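Side-chain contacts in threonine synthase (Brucella melitensis bv. 1, PDB 4F4F), which probably catalyses the pyridoxal-phosphate-dependent conversion of O-phospho-L-homoserine and water to L-threonine and phosphate, the last step of threonine biosynthesis: residues Q47-A50 and L51-K54; I167-N171 and G172-P176; G268-A271 and K272-L276; G366-T369 and V370-A374; A374-I377 and E378-S382. All coordinates share one frame; numbering follows the deposited sequence.

How the contacts relate
Along the chain the contacts follow one another from 1 to 5. Contact 1, at the end of helix 45-49 in the N-terminal region, touches contact 3 at the end of helix 263-274: Ile-48 CD1 packs on Gly-275 O at 3.5 Å, the contact centres about 16 Å apart. Contact 2 leaves strand 163-170 of the five-stranded parallel sheet, its centre about 44 Å from that of contact 1. Contacts 4 and 5 share Ala-374 and helix 370-384, which follows edge strand 363-367 of the mixed sheet. Contacts 3 and 4 adjoin strands of that sheet, some of whose loops bind pyridoxal phosphate; the nearest residues of contacts 3 to 5 stay about 10 to 12 Å from the cofactor.

Contact 1 of 5, residues Q47-A50 and L51-K54; sequences QIRA and LRGK
One face of the Arg-52 guanidinium carries Arg-49 CG, which lies 3.8 Å above its plane and offset toward the rim; NH1 of the same group comes to the edge of the Arg-49 guanidinium, near its plane. The two planes stand 74° apart. In both residues CG lies beside the backbone N and the chain is extended as far as NE, which lets the two stems run side by side in the same direction. Arg-49 NE and Arg-52 NH1 are 4.4 Å apart, and both guanidiniums close on the carboxylate of Asp-250, which forms a salt bridge with each; Glu-46 pairs with Arg-49 as well. The backbone beneath follows helix 45-49, where a type I turn from Arg-49 to Arg-52 overlaps a type II turn from Leu-51 to Lys-54. Arg-52 N donates to Arg-49 O over 3.0 Å, and Leu-51 N donates to Ile-48 O over 2.9 Å. Leu-51 folds back on the last helical turn, its CB 3.3 Å from Ile-48 O and its CG 3.6 Å from Gln-47 O. Leu-51 also packs on Leu-244 of helix 236-245 and Ala-62 of helix 56-64.

Contact 2 of 5, residues I167-N171 and G172-P176; sequences ILFPN and GRVSP
Gly-172 follows Asn-171 at the corner of a type II turn from Pro-170 to Arg-173, and its positive phi of 72° suits a residue without a CB, since a CB there would run into Asn-171 O. Asn-171 itself is tied down by its ND2, which is bonded to Ser-194 OG on the neighbouring strand. Arg-173 closes the turn: its N donates to Pro-170 O over 3.1 Å, reaching the oxygen from above the carbonyl plane with an N-H...O angle of 160°. Its CB rests against the proline ring, 3.9 Å from Pro-170 CB, where the two side chains cross at about a right angle. The turn ends strand 163-170 of the parallel sheet and starts the connection to helix 176-183, the strand-to-helix step of an alpha/beta domain. Val-174 then turns back toward the strand. With CG1 anti to the backbone N (chi1 -180°), it is CG2 that enters the contact, 3.6 Å from Phe-169 CD1 and oblique to the ring. The same methyl lies 4.0 Å from Pro-170 CD and 3.8 Å from Pro-170 O, so one branch bridges two consecutive residues of the strand. Gln-179 of the following helix touches both Phe-169 and Val-174. Ser-175 holds the N-cap position of that helix, though its side chain makes no capping bond.

Contact 3 of 5, residues G268-A271 and K272-L276; sequences GYVA and KRMGL
Helix 263-274, the connecting helix of a beta-alpha-beta unit between strands 253-258 and 278-285, ends here in a Schellman motif. Gly-275 leaves the helix with phi 121°; Ala-271 O receives Leu-276 N over 3.1 Å, and Lys-272 O receives Gly-275 N over 3.0 Å. Gly-275 N and Met-274 N add weak bonds to Ala-271 O. Leu-276 then turns back, setting CD2 4.0 Å from Ala-271 CB. Within the last turns, Arg-273 lies alongside Tyr-269, four residues before it. Its CG sits over one face of the ring, 4.0 Å from the Tyr-269 centroid, a CH-pi contact offset toward the rim. Bends at chi2 and chi3 carry the guanidinium past the end of the ring to the phenol. There NH1 donates to Tyr-269 OH over 3.0 Å, with the oxygen in the guanidinium plane, which stands 86° from the ring. NH1 also makes a long, weak ion pair with Glu-327. Met-274 crosses Val-270 obliquely, its SD 4.0 Å from Val-270 CG1. The extended Lys-272 chain carries NZ to a salt bridge with Glu-362. The arginine is thus held twice by one tyrosine, through its aliphatic stem and its NH1, and the hydrogen bond probably makes the phenol oxygen a little less electron-rich.

Contact 4 of 5, residues G366-T369 and V370-A374; sequences GRST and VDETA
The chain leaves strand 363-367 and enters helix 370-384 at Thr-369, the N-cap, whose carbonyl O receives Thr-373 N over 2.8 Å in the first helical turn. Thr-369 and Glu-372 exchange bonds in a capping box. Thr-369 OG1, held between the backbone N and the carbonyl carbon (chi1 62°), accepts from Glu-372 N at 3.2 Å. In return Thr-369 N donates to Glu-372 OE1 over 2.9 Å in a nearly straight bond of 168°, meeting the oxygen from above the carboxylate plane. Glu-372 CG lies beside its own backbone N (chi1 -74°), and the extended chain then takes the carboxylate to Thr-369 N. A water ties the same carboxylate oxygen to Arg-367: it donates to Glu-372 OE1 and accepts from Arg-367 NE, each at 2.9 Å. Thr-373 OG1 donates to Thr-369 O over 2.8 Å from above the carbonyl plane, so that oxygen is gripped by both the backbone and the side chain of one residue. Ser-368 OG is hydrogen-bonded to Thr-373 OG1 at 2.8 Å, its proton not settled. Helix 390-402 covers this side, with Ile-394 against both Ser-368 and Thr-373; on the strand side, Gly-366 and Ser-368 pair through their backbones with strand 278-285.

Contact 5 of 5, residues A374-I377 and E378-S382; sequences AATI and ESVLS
Ala-374 to Ile-377 each offer a carbonyl to the N-H four residues on, the regular ladder of an alpha-helix. Ser-379 N meets Ala-375 O at 2.9 Å and Val-380 N meets Thr-376 O at 3.0 Å; Glu-378 N to Ala-374 O and Leu-381 N to Ile-377 O complete the set. Side-chain polar contacts decorate this ladder. Ser-379 OG, placed between its own backbone N and carbonyl carbon (chi1 67°), turns back over the preceding turn and hovers between two carbonyl oxygens, 3.4 Å from Thr-376 O and 3.5 Å from Ala-375 O; either bond would be weak, and its single proton cannot be assigned. A water bridges the outer side, donating to Ala-375 O over 2.7 Å and to Glu-378 OE1 over 3.1 Å. The glutamate curls to meet it through a bend at chi2 (-83°). Apolar contact across the two segments is slight: Val-380 CG2, beside its own backbone N, lies 4.2 Å from the CG2 methyl of Thr-376, whose hydroxyl is bonded to Glu-372 O one turn earlier. The same valine methyl, Val-380 CG2, also approaches the backbone, 3.4 Å from Thr-376 O. Several side chains pack against neighbouring helices. Thr-376 and Ile-377 pack on helix 390-402, where Val-380 also meets Arg-400, while Ala-374, Ile-377 and Leu-381 line up against helix 421-428 through Ala-427 and Cys-428, so helix 370-384 packs against both helices.

Contact 1 of 5, residues Q47-A50 and L51-K54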
loop_
_atom_site.group_PDB
_atom_site.type_symbol
_atom_site.label_atom_id
_atom_site.label_comp_id
_atom_site.label_asym_id
_atom_site.label_seq_id
_atom_site.Cartn_x
_atom_site.Cartn_y
_atom_site.Cartn_z
ATOM N N GLN A 47 -15.310 -17.581 -15.326
ATOM C CA GLN A 47 -14.442 -16.498 -15.731
ATOM C C GLN A 47 -13.140 -16.565 -14.937
ATOM O O GLN A 47 -12.102 -16.214 -15.461
ATOM C CB GLN A 47 -15.099 -15.113 -15.577
ATOM C CG GLN A 47 -16.060 -14.800 -16.696
ATOM C CD GLN A 47 -17.152 -13.783 -16.377
ATOM O OE1 GLN A 47 -17.378 -13.375 -15.234
ATOM N NE2 GLN A 47 -17.891 -13.412 -17.432
ATOM N N ILE A 48 -13.194 -17.031 -13.692
ATOM C CA ILE A 48 -11.963 -17.211 -12.912
ATOM C C ILE A 48 -11.204 -18.442 -13.425
ATOM O O ILE A 48 -9.980 -18.389 -13.618
ATOM C CB ILE A 48 -12.231 -17.277 -11.380
ATOM C CG1 ILE A 48 -12.859 -15.957 -10.883
ATOM C CG2 ILE A 48 -10.943 -17.630 -10.634
ATOM C CD1 ILE A 48 -13.390 -16.045 -9.447
ATOM N N ARG A 49 -11.920 -19.541 -13.671
ATOM C CA ARG A 49 -11.264 -20.715 -14.280
ATOM C C ARG A 49 -10.532 -20.341 -15.572
ATOM O O ARG A 49 -9.431 -20.836 -15.829
ATOM C CB ARG A 49 -12.225 -21.861 -14.497
ATOM C CG ARG A 49 -12.663 -22.540 -13.198
ATOM C CD ARG A 49 -13.386 -23.861 -13.397
ATOM N NE ARG A 49 -14.119 -24.178 -12.180
ATOM C CZ ARG A 49 -15.376 -23.789 -11.934
ATOM N NH1 ARG A 49 -16.095 -23.133 -12.855
ATOM N NH2 ARG A 49 -15.958 -24.092 -10.766
ATOM N N ALA A 50 -11.101 -19.410 -16.325
ATOM C CA ALA A 50 -10.505 -18.966 -17.589
ATOM C C ALA A 50 -9.169 -18.242 -17.410
ATOM O O ALA A 50 -8.410 -18.134 -18.348
ATOM C CB ALA A 50 -11.493 -18.114 -18.407
ATOM N N LEU A 51 -8.870 -17.783 -16.203
ATOM C CA LEU A 51 -7.584 -17.124 -15.894
ATOM C C LEU A 51 -6.435 -18.104 -15.660
ATOM O O LEU A 51 -5.262 -17.690 -15.590
ATOM C CB LEU A 51 -7.749 -16.232 -14.656
ATOM C CG LEU A 51 -8.758 -15.106 -14.866
ATOM C CD1 LEU A 51 -8.893 -14.287 -13.603
ATOM C CD2 LEU A 51 -8.439 -14.266 -16.094
ATOM N N ARG A 52 -6.758 -19.403 -15.547
ATOM C CA ARG A 52 -5.730 -20.412 -15.217
ATOM C C ARG A 52 -4.671 -20.461 -16.302
ATOM O O ARG A 52 -4.973 -20.462 -17.482
ATOM C CB ARG A 52 -6.337 -21.795 -14.992
ATOM C CG ARG A 52 -7.077 -21.911 -13.660
ATOM C CD ARG A 52 -7.883 -23.197 -13.615
ATOM N NE ARG A 52 -8.412 -23.417 -12.280
ATOM C CZ ARG A 52 -9.323 -24.318 -11.967
ATOM N NH1 ARG A 52 -9.851 -25.119 -12.889
ATOM N NH2 ARG A 52 -9.694 -24.437 -10.719
ATOM N N GLY A 53 -3.426 -20.500 -15.868
ATOM C CA GLY A 53 -2.291 -20.591 -16.767
ATOM C C GLY A 53 -1.770 -19.216 -17.168
ATOM O O GLY A 53 -0.725 -19.130 -17.782
ATOM N N LYS A 54 -2.493 -18.141 -16.872
ATOM C CA LYS A 54 -2.128 -16.841 -17.430
ATOM C C LYS A 54 -1.006 -16.220 -16.588
ATOM O O LYS A 54 -0.945 -16.399 -15.362
ATOM C CB LYS A 54 -3.348 -15.911 -17.448
#

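Contact 2 of 5, residues I167-N171 and G172-P176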
loop_
_atom_site.group_PDB
_atom_site.type_symbol
_atom_site.label_atom_id
_atom_site.label_comp_id
_atom_site.label_asym_id
_atom_site.label_seq_id
_atom_site.Cartn_x
_atom_site.Cartn_y
_atom_site.Cartn_z
ATOM N N ILE A 167 10.737 14.264 -2.558
ATOM C CA ILE A 167 10.514 13.566 -1.305
ATOM C C ILE A 167 11.395 14.194 -0.237
ATOM O O ILE A 167 12.642 14.303 -0.398
ATOM C CB ILE A 167 10.856 12.091 -1.430
ATOM C CG1 ILE A 167 9.925 11.376 -2.442
ATOM C CG2 ILE A 167 10.830 11.448 -0.032
ATOM C CD1 ILE A 167 8.440 11.341 -2.087
ATOM N N LEU A 168 10.745 14.612 0.839
ATOM C CA LEU A 168 11.411 15.171 1.977
ATOM C C LEU A 168 11.585 14.061 3.032
ATOM O O LEU A 168 10.620 13.339 3.364
ATOM C CB LEU A 168 10.553 16.315 2.553
ATOM C CG LEU A 168 10.337 17.616 1.766
ATOM C CD1 LEU A 168 9.613 17.420 0.444
ATOM C CD2 LEU A 168 9.615 18.641 2.609
ATOM N N PHE A 169 12.800 13.947 3.555
ATOM C CA PHE A 169 13.126 13.000 4.613
ATOM C C PHE A 169 14.081 13.637 5.615
ATOM O O PHE A 169 14.776 14.603 5.279
ATOM C CB PHE A 169 13.730 11.736 4.022
ATOM C CG PHE A 169 15.033 11.936 3.301
ATOM C CD1 PHE A 169 16.228 11.824 3.982
ATOM C CD2 PHE A 169 15.060 12.153 1.932
ATOM C CE1 PHE A 169 17.421 11.977 3.329
ATOM C CE2 PHE A 169 16.276 12.347 1.273
ATOM C CZ PHE A 169 17.443 12.251 1.973
ATOM N N PRO A 170 14.108 13.122 6.846
ATOM C CA PRO A 170 14.885 13.814 7.878
ATOM C C PRO A 170 16.372 13.546 7.740
ATOM O O PRO A 170 16.804 12.385 7.684
ATOM C CB PRO A 170 14.338 13.247 9.177
ATOM C CG PRO A 170 13.743 11.927 8.802
ATOM C CD PRO A 170 13.215 12.101 7.415
ATOM N N ASN A 171 17.153 14.620 7.712
ATOM C CA ASN A 171 18.578 14.538 7.540
ATOM C C ASN A 171 19.207 13.661 8.630
ATOM O O ASN A 171 18.933 13.830 9.809
ATOM C CB ASN A 171 19.181 15.953 7.545
ATOM C CG ASN A 171 20.662 15.950 7.309
ATOM O OD1 ASN A 171 21.465 16.193 8.216
ATOM N ND2 ASN A 171 21.037 15.676 6.091
ATOM N N GLY A 172 20.005 12.695 8.205
ATOM C CA GLY A 172 20.743 11.834 9.111
ATOM C C GLY A 172 19.926 10.821 9.884
ATOM O O GLY A 172 20.493 10.066 10.687
ATOM N N ARG A 173 18.622 10.779 9.643
ATOM C CA ARG A 173 17.733 9.950 10.429
ATOM C C ARG A 173 17.061 8.804 9.631
ATOM O O ARG A 173 16.248 8.081 10.175
ATOM C CB ARG A 173 16.704 10.828 11.150
ATOM C CG ARG A 173 17.167 11.253 12.526
ATOM C CD ARG A 173 15.998 11.720 13.393
ATOM N NE ARG A 173 15.832 13.146 13.170
ATOM C CZ ARG A 173 16.471 14.099 13.850
ATOM N NH1 ARG A 173 16.286 15.382 13.539
ATOM N NH2 ARG A 173 17.302 13.786 14.833
ATOM N N VAL A 174 17.443 8.619 8.374
ATOM C CA VAL A 174 16.971 7.493 7.570
ATOM C C VAL A 174 18.036 6.378 7.573
ATOM O O VAL A 174 19.245 6.646 7.535
ATOM C CB VAL A 174 16.634 7.953 6.129
ATOM C CG1 VAL A 174 16.128 6.796 5.257
ATOM C CG2 VAL A 174 15.581 9.070 6.207
ATOM N N SER A 175 17.571 5.134 7.655
ATOM C CA SER A 175 18.440 3.964 7.556
ATOM C C SER A 175 19.247 3.999 6.258
ATOM O O SER A 175 18.737 4.470 5.226
ATOM C CB SER A 175 17.591 2.697 7.563
ATOM O OG SER A 175 16.883 2.574 8.785
ATOM N N PRO A 176 20.488 3.470 6.281
ATOM C CA PRO A 176 21.330 3.513 5.084
ATOM C C PRO A 176 20.706 2.912 3.826
ATOM O O PRO A 176 20.709 3.580 2.799
ATOM C CB PRO A 176 22.588 2.759 5.527
ATOM C CG PRO A 176 22.696 3.170 6.966
ATOM C CD PRO A 176 21.276 3.055 7.459
#

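Contact 3 of 5, residues G268-A271 and K272-L276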
loop_
_atom_site.group_PDB
_atom_site.type_symbol
_atom_site.label_atom_id
_atom_site.label_comp_id
_atom_site.label_asym_id
_atom_site.label_seq_id
_atom_site.Cartn_x
_atom_site.Cartn_y
_atom_site.Cartn_z
ATOM N N GLY A 268 -7.995 -7.095 -0.966
ATOM C CA GLY A 268 -8.453 -8.480 -0.823
ATOM C C GLY A 268 -9.960 -8.539 -0.681
ATOM O O GLY A 268 -10.620 -9.386 -1.288
ATOM N N TYR A 269 -10.510 -7.605 0.084
ATOM C CA TYR A 269 -11.961 -7.462 0.179
ATOM C C TYR A 269 -12.572 -7.204 -1.208
ATOM O O TYR A 269 -13.633 -7.781 -1.556
ATOM C CB TYR A 269 -12.330 -6.392 1.203
ATOM C CG TYR A 269 -13.791 -6.054 1.256
ATOM C CD1 TYR A 269 -14.681 -6.806 2.013
ATOM C CD2 TYR A 269 -14.285 -4.984 0.561
ATOM C CE1 TYR A 269 -16.022 -6.501 2.042
ATOM C CE2 TYR A 269 -15.633 -4.658 0.613
ATOM C CZ TYR A 269 -16.486 -5.424 1.351
ATOM O OH TYR A 269 -17.830 -5.112 1.331
ATOM N N VAL A 270 -11.923 -6.372 -1.995
ATOM C CA VAL A 270 -12.403 -6.026 -3.306
ATOM C C VAL A 270 -12.395 -7.279 -4.169
ATOM O O VAL A 270 -13.363 -7.563 -4.884
ATOM C CB VAL A 270 -11.584 -4.890 -3.982
ATOM C CG1 VAL A 270 -12.027 -4.718 -5.471
ATOM C CG2 VAL A 270 -11.784 -3.588 -3.222
ATOM N N ALA A 271 -11.308 -8.044 -4.115
ATOM C CA ALA A 271 -11.254 -9.298 -4.847
ATOM C C ALA A 271 -12.426 -10.216 -4.517
ATOM O O ALA A 271 -13.062 -10.778 -5.398
ATOM C CB ALA A 271 -9.945 -10.005 -4.596
ATOM N N LYS A 272 -12.696 -10.361 -3.234
ATOM C CA LYS A 272 -13.838 -11.114 -2.773
ATOM C C LYS A 272 -15.148 -10.547 -3.330
ATOM O O LYS A 272 -15.990 -11.306 -3.813
ATOM C CB LYS A 272 -13.878 -11.126 -1.247
ATOM C CG LYS A 272 -14.979 -11.984 -0.626
ATOM C CD LYS A 272 -14.891 -12.035 0.904
ATOM C CE LYS A 272 -15.813 -13.099 1.479
ATOM N NZ LYS A 272 -16.149 -12.879 2.926
ATOM N N ARG A 273 -15.340 -9.243 -3.238
ATOM C CA ARG A 273 -16.538 -8.623 -3.832
ATOM C C ARG A 273 -16.670 -8.915 -5.333
ATOM O O ARG A 273 -17.789 -9.018 -5.851
ATOM C CB ARG A 273 -16.545 -7.113 -3.579
ATOM C CG ARG A 273 -16.827 -6.709 -2.135
ATOM C CD ARG A 273 -18.249 -7.059 -1.702
ATOM N NE ARG A 273 -19.254 -6.368 -2.514
ATOM C CZ ARG A 273 -19.720 -5.146 -2.288
ATOM N NH1 ARG A 273 -19.338 -4.450 -1.230
ATOM N NH2 ARG A 273 -20.608 -4.623 -3.113
ATOM N N MET A 274 -15.541 -9.021 -6.032
ATOM C CA MET A 274 -15.567 -9.308 -7.462
ATOM C C MET A 274 -15.909 -10.776 -7.782
ATOM O O MET A 274 -16.197 -11.083 -8.925
ATOM C CB MET A 274 -14.246 -8.961 -8.122
ATOM C CG MET A 274 -13.896 -7.485 -8.065
ATOM S SD MET A 274 -12.191 -7.216 -8.547
ATOM C CE MET A 274 -12.316 -7.601 -10.306
ATOM N N GLY A 275 -15.869 -11.657 -6.775
ATOM C CA GLY A 275 -16.236 -13.074 -6.941
ATOM C C GLY A 275 -15.147 -14.069 -6.593
ATOM O O GLY A 275 -15.372 -15.250 -6.662
ATOM N N LEU A 276 -13.957 -13.612 -6.197
ATOM C CA LEU A 276 -12.929 -14.532 -5.789
ATOM C C LEU A 276 -13.335 -15.242 -4.497
ATOM O O LEU A 276 -13.605 -14.597 -3.458
ATOM C CB LEU A 276 -11.590 -13.809 -5.640
ATOM C CG LEU A 276 -10.383 -14.730 -5.481
ATOM C CD1 LEU A 276 -10.142 -15.580 -6.755
ATOM C CD2 LEU A 276 -9.150 -13.879 -5.104
#

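Contact 4 of 5, residues G366-T369 and V370-A374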
loop_
_atom_site.group_PDB
_atom_site.type_symbol
_atom_site.label_atom_id
_atom_site.label_comp_id
_atom_site.label_asym_id
_atom_site.label_seq_id
_atom_site.Cartn_x
_atom_site.Cartn_y
_atom_site.Cartn_z
ATOM N N GLY A 366 -5.651 -10.036 14.657
ATOM C CA GLY A 366 -4.810 -10.356 15.800
ATOM C C GLY A 366 -3.588 -9.470 15.794
ATOM O O GLY A 366 -3.330 -8.724 14.820
ATOM N N ARG A 367 -2.834 -9.604 16.867
ATOM C CA ARG A 367 -1.714 -8.770 17.166
ATOM C C ARG A 367 -0.488 -9.625 17.424
ATOM O O ARG A 367 -0.603 -10.765 17.867
ATOM C CB ARG A 367 -2.063 -7.996 18.424
ATOM C CG ARG A 367 -1.125 -6.891 18.790
ATOM C CD ARG A 367 -1.443 -6.372 20.189
ATOM N NE ARG A 367 -1.212 -7.393 21.213
ATOM C CZ ARG A 367 -1.412 -7.225 22.523
ATOM N NH1 ARG A 367 -1.822 -6.053 22.998
ATOM N NH2 ARG A 367 -1.170 -8.227 23.357
ATOM N N SER A 368 0.690 -9.055 17.174
ATOM C CA SER A 368 1.971 -9.704 17.541
ATOM C C SER A 368 2.887 -8.646 18.171
ATOM O O SER A 368 3.158 -7.612 17.551
ATOM C CB SER A 368 2.651 -10.309 16.314
ATOM O OG SER A 368 3.871 -10.974 16.641
ATOM N N THR A 369 3.312 -8.892 19.401
ATOM C CA THR A 369 4.258 -8.000 20.083
ATOM C C THR A 369 5.653 -8.161 19.476
ATOM O O THR A 369 5.917 -9.098 18.708
ATOM C CB THR A 369 4.365 -8.358 21.571
ATOM O OG1 THR A 369 4.868 -9.690 21.689
ATOM C CG2 THR A 369 2.991 -8.233 22.280
ATOM N N VAL A 370 6.560 -7.274 19.867
ATOM C CA VAL A 370 7.935 -7.338 19.392
ATOM C C VAL A 370 8.554 -8.700 19.694
ATOM O O VAL A 370 9.158 -9.288 18.827
ATOM C CB VAL A 370 8.784 -6.182 19.980
ATOM C CG1 VAL A 370 10.279 -6.488 19.868
ATOM C CG2 VAL A 370 8.410 -4.862 19.296
ATOM N N ASP A 371 8.373 -9.221 20.905
ATOM C CA ASP A 371 8.951 -10.516 21.282
ATOM C C ASP A 371 8.317 -11.691 20.506
ATOM O O ASP A 371 9.008 -12.626 20.107
ATOM C CB ASP A 371 8.812 -10.755 22.797
ATOM C CG ASP A 371 9.765 -9.888 23.619
ATOM O OD1 ASP A 371 10.636 -9.216 23.023
ATOM O OD2 ASP A 371 9.669 -9.896 24.854
ATOM N N GLU A 372 7.006 -11.631 20.321
ATOM C CA GLU A 372 6.281 -12.661 19.571
ATOM C C GLU A 372 6.728 -12.659 18.126
ATOM O O GLU A 372 6.928 -13.703 17.535
ATOM C CB GLU A 372 4.779 -12.424 19.643
ATOM C CG GLU A 372 4.191 -12.777 20.994
ATOM C CD GLU A 372 2.809 -12.211 21.233
ATOM O OE1 GLU A 372 2.292 -11.438 20.420
ATOM O OE2 GLU A 372 2.237 -12.503 22.302
ATOM N N THR A 373 6.892 -11.468 17.565
ATOM C CA THR A 373 7.371 -11.324 16.185
ATOM C C THR A 373 8.792 -11.900 16.040
ATOM O O THR A 373 9.065 -12.653 15.096
ATOM C CB THR A 373 7.338 -9.852 15.749
ATOM O OG1 THR A 373 6.006 -9.306 15.909
ATOM C CG2 THR A 373 7.774 -9.691 14.322
ATOM N N ALA A 374 9.700 -11.566 16.966
ATOM C CA ALA A 374 11.054 -12.139 16.935
ATOM C C ALA A 374 11.032 -13.680 17.011
ATOM O O ALA A 374 11.787 -14.366 16.316
ATOM C CB ALA A 374 11.919 -11.557 18.040
HETATM O O HOH W 1 -0.099 -10.038 21.147
#

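Contact 5 of 5, residues A374-I377 and E378-S382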
loop_
_atom_site.group_PDB
_atom_site.type_symbol
_atom_site.label_atom_id
_atom_site.label_comp_id
_atom_site.label_asym_id
_atom_site.label_seq_id
_atom_site.Cartn_x
_atom_site.Cartn_y
_atom_site.Cartn_z
ATOM N N ALA A 374 9.700 -11.566 16.966
ATOM C CA ALA A 374 11.054 -12.139 16.935
ATOM C C ALA A 374 11.032 -13.680 17.011
ATOM O O ALA A 374 11.787 -14.366 16.316
ATOM C CB ALA A 374 11.919 -11.557 18.040
ATOM N N ALA A 375 10.185 -14.203 17.901
ATOM C CA ALA A 375 10.093 -15.637 18.131
ATOM C C ALA A 375 9.646 -16.332 16.825
ATOM O O ALA A 375 10.161 -17.383 16.489
ATOM C CB ALA A 375 9.130 -15.933 19.293
ATOM N N THR A 376 8.694 -15.721 16.119
ATOM C CA THR A 376 8.222 -16.215 14.826
ATOM C C THR A 376 9.324 -16.207 13.775
ATOM O O THR A 376 9.525 -17.212 13.073
ATOM C CB THR A 376 7.026 -15.397 14.350
ATOM O OG1 THR A 376 6.055 -15.337 15.415
ATOM C CG2 THR A 376 6.398 -16.004 13.091
ATOM N N ILE A 377 10.102 -15.134 13.688
ATOM C CA ILE A 377 11.249 -15.145 12.730
ATOM C C ILE A 377 12.179 -16.321 13.034
ATOM O O ILE A 377 12.558 -17.080 12.156
ATOM C CB ILE A 377 12.067 -13.821 12.711
ATOM C CG1 ILE A 377 11.199 -12.626 12.250
ATOM C CG2 ILE A 377 13.299 -13.986 11.820
ATOM C CD1 ILE A 377 11.837 -11.266 12.465
ATOM N N GLU A 378 12.536 -16.482 14.300
ATOM C CA GLU A 378 13.476 -17.520 14.675
ATOM C C GLU A 378 12.920 -18.929 14.425
ATOM O O GLU A 378 13.635 -19.753 13.879
ATOM C CB GLU A 378 13.928 -17.333 16.121
ATOM C CG GLU A 378 15.190 -18.108 16.458
ATOM C CD GLU A 378 14.915 -19.548 16.804
ATOM O OE1 GLU A 378 13.750 -19.879 17.136
ATOM O OE2 GLU A 378 15.863 -20.354 16.772
ATOM N N SER A 379 11.650 -19.191 14.765
ATOM C CA SER A 379 11.084 -20.532 14.554
ATOM C C SER A 379 10.930 -20.878 13.084
ATOM O O SER A 379 11.257 -21.980 12.706
ATOM C CB SER A 379 9.737 -20.798 15.271
ATOM O OG SER A 379 8.719 -20.011 14.747
ATOM N N VAL A 380 10.419 -19.958 12.275
ATOM C CA VAL A 380 10.290 -20.217 10.830
ATOM C C VAL A 380 11.665 -20.449 10.157
ATOM O O VAL A 380 11.804 -21.339 9.309
ATOM C CB VAL A 380 9.459 -19.146 10.111
ATOM C CG1 VAL A 380 9.374 -19.441 8.625
ATOM C CG2 VAL A 380 8.046 -19.096 10.687
ATOM N N LEU A 381 12.693 -19.699 10.555
ATOM C CA LEU A 381 14.053 -19.984 10.048
ATOM C C LEU A 381 14.486 -21.376 10.471
ATOM O O LEU A 381 14.968 -22.167 9.656
ATOM C CB LEU A 381 15.073 -18.964 10.537
ATOM C CG LEU A 381 16.468 -19.115 9.932
ATOM C CD1 LEU A 381 16.498 -18.975 8.418
ATOM C CD2 LEU A 381 17.367 -18.091 10.565
ATOM N N SER A 382 14.293 -21.686 11.745
ATOM C CA SER A 382 14.699 -22.998 12.276
ATOM C C SER A 382 13.973 -24.168 11.626
ATOM O O SER A 382 14.609 -25.161 11.262
ATOM C CB SER A 382 14.500 -23.095 13.787
ATOM O OG SER A 382 15.504 -22.334 14.398
HETATM O O HOH W 2 11.039 -19.054 18.367
#